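Local atomic coordinates of methanogen homoaconitase small subunit (Methanocaldococcus jannaschii, PDB entry 2PKP), a protein that forms, with its large subunit, a hydro-lyase that interconverts homocitrate, cis-homoaconitate and homoisocitrate in 2-oxosuberate biosynthesis. Residues 14-19 against 63-68; 57-62 against 84-89. One frame throughout, in Å; residues are numbered along the deposited sequence.

Contact 1 (14-19 against 63-68). With ZN (zinc ion), chain B.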
loop_
_atom_site.group_PDB
_atom_site.type_symbol
_atom_site.label_atom_id
_atom_site.label_comp_id
_atom_site.label_asym_id
_atom_site.label_seq_id
_atom_site.Cartn_x
_atom_site.Cartn_y
_atom_site.Cartn_z
ATOM N N VAL A 14 7.871 15.576 -17.711
ATOM C CA VAL A 14 8.510 15.565 -16.401
ATOM C C VAL A 14 9.580 14.477 -16.464
ATOM O O VAL A 14 9.271 13.289 -16.353
ATOM C CB VAL A 14 7.511 15.217 -15.297
ATOM C CG1 VAL A 14 8.229 15.150 -13.967
ATOM C CG2 VAL A 14 6.397 16.251 -15.263
ATOM N N ASP A 15 10.837 14.881 -16.642
ATOM C CA ASP A 15 11.930 13.915 -16.771
ATOM C C ASP A 15 12.511 13.397 -15.467
ATOM O O ASP A 15 12.211 13.907 -14.392
ATOM C CB ASP A 15 13.062 14.498 -17.633
ATOM C CG ASP A 15 13.737 15.696 -16.989
ATOM O OD1 ASP A 15 14.269 15.563 -15.866
ATOM O OD2 ASP A 15 13.738 16.774 -17.615
ATOM N N THR A 16 13.354 12.376 -15.582
ATOM C CA THR A 16 13.985 11.753 -14.426
ATOM C C THR A 16 14.735 12.727 -13.520
ATOM O O THR A 16 14.761 12.538 -12.304
ATOM C CB THR A 16 14.953 10.630 -14.858
ATOM O OG1 THR A 16 15.865 11.133 -15.841
ATOM C CG2 THR A 16 14.175 9.452 -15.442
ATOM N N ASP A 17 15.338 13.763 -14.097
ATOM C CA ASP A 17 16.069 14.739 -13.287
ATOM C C ASP A 17 15.130 15.585 -12.443
ATOM O O ASP A 17 15.485 16.022 -11.350
ATOM C CB ASP A 17 16.928 15.643 -14.170
ATOM C CG ASP A 17 18.174 14.944 -14.662
ATOM O OD1 ASP A 17 18.962 14.478 -13.810
ATOM O OD2 ASP A 17 18.361 14.854 -15.892
ATOM N N ALA A 18 13.930 15.819 -12.962
ATOM C CA ALA A 18 12.930 16.584 -12.235
ATOM C C ALA A 18 12.411 15.683 -11.117
ATOM O O ALA A 18 12.164 16.134 -10.002
ATOM C CB ALA A 18 11.790 16.974 -13.163
ATOM N N ILE A 19 12.270 14.398 -11.430
ATOM C CA ILE A 19 11.778 13.415 -10.474
ATOM C C ILE A 19 12.774 13.177 -9.339
ATOM O O ILE A 19 12.394 13.114 -8.168
ATOM C CB ILE A 19 11.464 12.073 -11.188
ATOM C CG1 ILE A 19 10.311 12.278 -12.174
ATOM C CG2 ILE A 19 11.118 10.991 -10.170
ATOM C CD1 ILE A 19 10.041 11.080 -13.059
ATOM N N CYS A 63 10.464 10.933 -18.665
ATOM C CA CYS A 63 11.346 11.146 -19.797
ATOM C C CYS A 63 12.822 11.175 -19.437
ATOM O O CYS A 63 13.208 11.592 -18.343
ATOM C CB CYS A 63 11.003 12.464 -20.495
ATOM S SG CYS A 63 12.168 12.893 -21.815
ATOM N N GLY A 64 13.644 10.728 -20.380
ATOM C CA GLY A 64 15.077 10.746 -20.182
ATOM C C GLY A 64 15.741 9.457 -19.757
ATOM O O GLY A 64 15.322 8.353 -20.118
ATOM N N SER A 65 16.799 9.644 -18.979
ATOM C CA SER A 65 17.637 8.590 -18.439
ATOM C C SER A 65 17.034 7.325 -17.839
ATOM O O SER A 65 15.923 7.312 -17.308
ATOM C CB SER A 65 18.384 9.136 -17.223
ATOM O OG SER A 65 19.059 10.331 -17.565
ATOM N N SER A 66 17.807 6.252 -17.954
ATOM C CA SER A 66 17.448 4.947 -17.426
ATOM C C SER A 66 17.762 4.866 -15.934
ATOM O O SER A 66 18.659 4.139 -15.512
ATOM C CB SER A 66 18.265 3.920 -18.213
ATOM O OG SER A 66 19.639 4.278 -18.237
ATOM N N ARG A 67 17.017 5.632 -15.139
ATOM C CA ARG A 67 17.237 5.687 -13.701
ATOM C C ARG A 67 16.240 4.921 -12.849
ATOM O O ARG A 67 15.096 5.342 -12.688
ATOM C CB ARG A 67 17.267 7.147 -13.242
ATOM C CG ARG A 67 18.179 8.013 -14.079
ATOM C CD ARG A 67 19.574 7.401 -14.163
ATOM N NE ARG A 67 20.444 8.131 -15.078
ATOM C CZ ARG A 67 21.685 7.762 -15.377
ATOM N NH1 ARG A 67 22.203 6.669 -14.835
ATOM N NH2 ARG A 67 22.409 8.485 -16.220
ATOM N N GLU A 68 16.681 3.795 -12.298
ATOM C CA GLU A 68 15.826 2.999 -11.436
ATOM C C GLU A 68 15.498 3.817 -10.188
ATOM O O GLU A 68 14.499 3.570 -9.509
ATOM C CB GLU A 68 16.538 1.707 -11.035
ATOM C CG GLU A 68 16.700 0.708 -12.163
ATOM C CD GLU A 68 18.089 0.105 -12.209
ATOM O OE1 GLU A 68 18.593 -0.317 -11.149
ATOM O OE2 GLU A 68 18.676 0.050 -13.309
HETATM ZN ZN ZN B . 11.900 15.024 -22.132
HETATM O O HOH W 1 13.157 15.831 -20.856
#
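Thr-16, in the first turn of helix 16-19, leans on the loop 63-68, and its backbone N donates to Cys-63 O at 2.9 Å. The contact lies in the swivel domain of the LeuD family, where 63-68 is the last part of the loop from strand 54-57 to helix 68-75. From CB outward, the Thr-16 side chain divides its branches over that loop. CB lies near Cys-63 O and Arg-67 CG. CG2 drops to 3.3 Å from Ser-65 O and also meets Cys-63 O. OG1, wedged between backbone N and carbonyl carbon (chi1 52°), comes up against Ser-65 CB at 3.5 Å; this is van der Waals contact, and Ser-65 is poorly ordered. Thr-16 also packs on Ala-70 of helix 68-75.

Asp-15 is the N-cap of the short helix. Its CB rests 3.0 Å from Cys-63 O, while the carboxylate swings back over its own helix end. There OD1 takes the Ala-18 N-H at 2.9 Å, on its syn side but 34° out of the carboxylate plane, with a weaker bond from Asp-17 N, which helps to fix the carboxylate. Cys-63 SG, anti to the backbone N (chi1 174°), ligates a zinc ion at 2.2 Å; the other ligands of the metal include Asp-13 and a water. That water also donates a weak hydrogen bond to Asp-15 OD2, 3.4 Å from its oxygen.

Contact 2 (57-62 against 84-89)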
loop_
_atom_site.group_PDB
_atom_site.type_symbol
_atom_site.label_atom_id
_atom_site.label_comp_id
_atom_site.label_asym_id
_atom_site.label_seq_id
_atom_site.Cartn_x
_atom_site.Cartn_y
_atom_site.Cartn_z
ATOM N N ALA A 57 0.337 13.352 -14.131
ATOM C CA ALA A 57 1.117 14.174 -15.050
ATOM C C ALA A 57 0.612 14.171 -16.482
ATOM O O ALA A 57 -0.333 13.454 -16.832
ATOM C CB ALA A 57 2.575 13.739 -15.019
ATOM N N GLY A 58 1.265 14.979 -17.309
ATOM C CA GLY A 58 0.890 15.087 -18.704
ATOM C C GLY A 58 1.570 14.058 -19.580
ATOM O O GLY A 58 1.672 12.884 -19.225
ATOM N N GLU A 59 2.058 14.505 -20.728
ATOM C CA GLU A 59 2.715 13.615 -21.675
ATOM C C GLU A 59 4.151 13.283 -21.310
ATOM O O GLU A 59 4.836 14.052 -20.631
ATOM C CB GLU A 59 2.708 14.248 -23.077
ATOM C CG GLU A 59 1.330 14.556 -23.616
ATOM C CD GLU A 59 0.650 13.332 -24.191
ATOM O OE1 GLU A 59 1.027 12.205 -23.812
ATOM O OE2 GLU A 59 -0.273 13.493 -25.016
ATOM N N ASN A 60 4.584 12.110 -21.754
ATOM C CA ASN A 60 5.956 11.665 -21.580
ATOM C C ASN A 60 6.549 11.729 -20.170
ATOM O O ASN A 60 7.686 12.167 -19.985
ATOM C CB ASN A 60 6.818 12.465 -22.569
ATOM C CG ASN A 60 8.195 11.877 -22.765
ATOM O OD1 ASN A 60 8.366 10.657 -22.812
ATOM N ND2 ASN A 60 9.184 12.746 -22.908
ATOM N N PHE A 61 5.795 11.266 -19.177
ATOM C CA PHE A 61 6.281 11.271 -17.801
ATOM C C PHE A 61 7.454 10.296 -17.652
ATOM O O PHE A 61 7.436 9.192 -18.203
ATOM C CB PHE A 61 5.162 10.857 -16.836
ATOM C CG PHE A 61 5.559 10.925 -15.386
ATOM C CD1 PHE A 61 5.497 12.129 -14.691
ATOM C CD2 PHE A 61 6.000 9.789 -14.718
ATOM C CE1 PHE A 61 5.873 12.207 -13.351
ATOM C CE2 PHE A 61 6.382 9.852 -13.374
ATOM C CZ PHE A 61 6.315 11.067 -12.692
ATOM N N GLY A 62 8.464 10.705 -16.892
ATOM C CA GLY A 62 9.621 9.851 -16.678
ATOM C C GLY A 62 10.637 9.938 -17.804
ATOM O O GLY A 62 11.556 9.129 -17.891
ATOM N N ALA A 84 -0.735 9.287 -16.047
ATOM C CA ALA A 84 -0.216 10.223 -17.042
ATOM C C ALA A 84 -0.862 9.985 -18.405
ATOM O O ALA A 84 -1.504 8.952 -18.623
ATOM C CB ALA A 84 1.310 10.086 -17.152
ATOM N N LYS A 85 -0.699 10.949 -19.312
ATOM C CA LYS A 85 -1.242 10.820 -20.661
ATOM C C LYS A 85 -0.388 9.808 -21.414
ATOM O O LYS A 85 -0.887 9.061 -22.249
ATOM C CB LYS A 85 -1.222 12.163 -21.392
ATOM C CG LYS A 85 -2.185 13.196 -20.838
ATOM C CD LYS A 85 -2.189 14.446 -21.711
ATOM C CE LYS A 85 -3.122 15.509 -21.169
ATOM N NZ LYS A 85 -3.111 16.726 -22.027
ATOM N N SER A 86 0.909 9.803 -21.117
ATOM C CA SER A 86 1.840 8.857 -21.725
ATOM C C SER A 86 3.095 8.751 -20.860
ATOM O O SER A 86 3.416 9.664 -20.093
ATOM C CB SER A 86 2.203 9.268 -23.159
ATOM O OG SER A 86 2.853 10.524 -23.201
ATOM N N PHE A 87 3.798 7.629 -20.987
ATOM C CA PHE A 87 5.001 7.370 -20.204
ATOM C C PHE A 87 6.217 7.080 -21.066
ATOM O O PHE A 87 6.115 6.384 -22.078
ATOM C CB PHE A 87 4.798 6.149 -19.305
ATOM C CG PHE A 87 3.830 6.360 -18.179
ATOM C CD1 PHE A 87 4.257 6.911 -16.974
ATOM C CD2 PHE A 87 2.498 5.972 -18.307
ATOM C CE1 PHE A 87 3.375 7.069 -15.910
ATOM C CE2 PHE A 87 1.605 6.126 -17.247
ATOM C CZ PHE A 87 2.044 6.674 -16.045
ATOM N N ALA A 88 7.370 7.598 -20.653
ATOM C CA ALA A 88 8.602 7.310 -21.369
ATOM C C ALA A 88 8.732 5.787 -21.271
ATOM O O ALA A 88 8.438 5.191 -20.228
ATOM C CB ALA A 88 9.788 7.997 -20.693
ATOM N N ARG A 89 9.155 5.163 -22.361
ATOM C CA ARG A 89 9.297 3.714 -22.418
ATOM C C ARG A 89 10.120 3.108 -21.289
ATOM O O ARG A 89 9.677 2.168 -20.636
ATOM C CB ARG A 89 9.908 3.306 -23.763
ATOM C CG ARG A 89 9.116 3.789 -24.971
ATOM C CD ARG A 89 9.761 3.389 -26.304
ATOM N NE ARG A 89 9.801 1.942 -26.515
ATOM C CZ ARG A 89 10.758 1.139 -26.058
ATOM N NH1 ARG A 89 11.773 1.633 -25.358
ATOM N NH2 ARG A 89 10.705 -0.165 -26.305
#
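Ser-86 OG is gripped from two directions: it donates to Glu-59 OE1 at 2.6 Å, nearly along the carboxylate C-O axis, and accepts the Asn-60 N-H at 2.8 Å in an almost straight bond (175°). OG stands between the backbone N and the carbonyl carbon (chi1 62°), which turns it toward both partners. The Glu-59 side chain, bent at chi2, crosses that of Lys-85 at about a right angle, with OE1 3.3 Å from Lys-85 CB; the lysine runs on, extended, to a salt bridge with Asp-108. These are the loops that follow the adjacent parallel strands 54-57 and 81-84 of the swivel-domain sheet, and their backbones remain paired beyond the strands. Lys-85 N bonds to Gly-58 O, Phe-61 N to Ser-86 O at 3.0 Å, and Ala-88 N, at the N-cap of helix 89-98, to Phe-61 O at 2.9 Å. The two phenylalanines lie side by side and point the same way, Phe-61 CD2 meeting Phe-87 CE1 obliquely at 4.0 Å. Ala-84 CB lies over the rim of one Phe-87 face and touches Phe-61 CB at 3.9 Å.

In the fold
From the N terminus, strand 2-9 leads to 14-19, whose contact with 63-68 closes a long excursion that includes helices 30-34 and 45-48 and strand 54-57. Contact 2 begins inside that loop, at 57-62, and closes at 84-89 after helix 68-75 and strand 81-84, so the two loops cross instead of nesting. Segments 57-62 and 63-68 are consecutive, making one continuous connection between strand 54-57 and helix 68-75: its first half is tied to the loop between strand 81-84 and helix 89-98, its second to helix 16-19. The contacts also touch directly, with Val-14 O probably hydrogen-bonded to Gly-62 N and Cys-63 CA packed on Ala-88 CB.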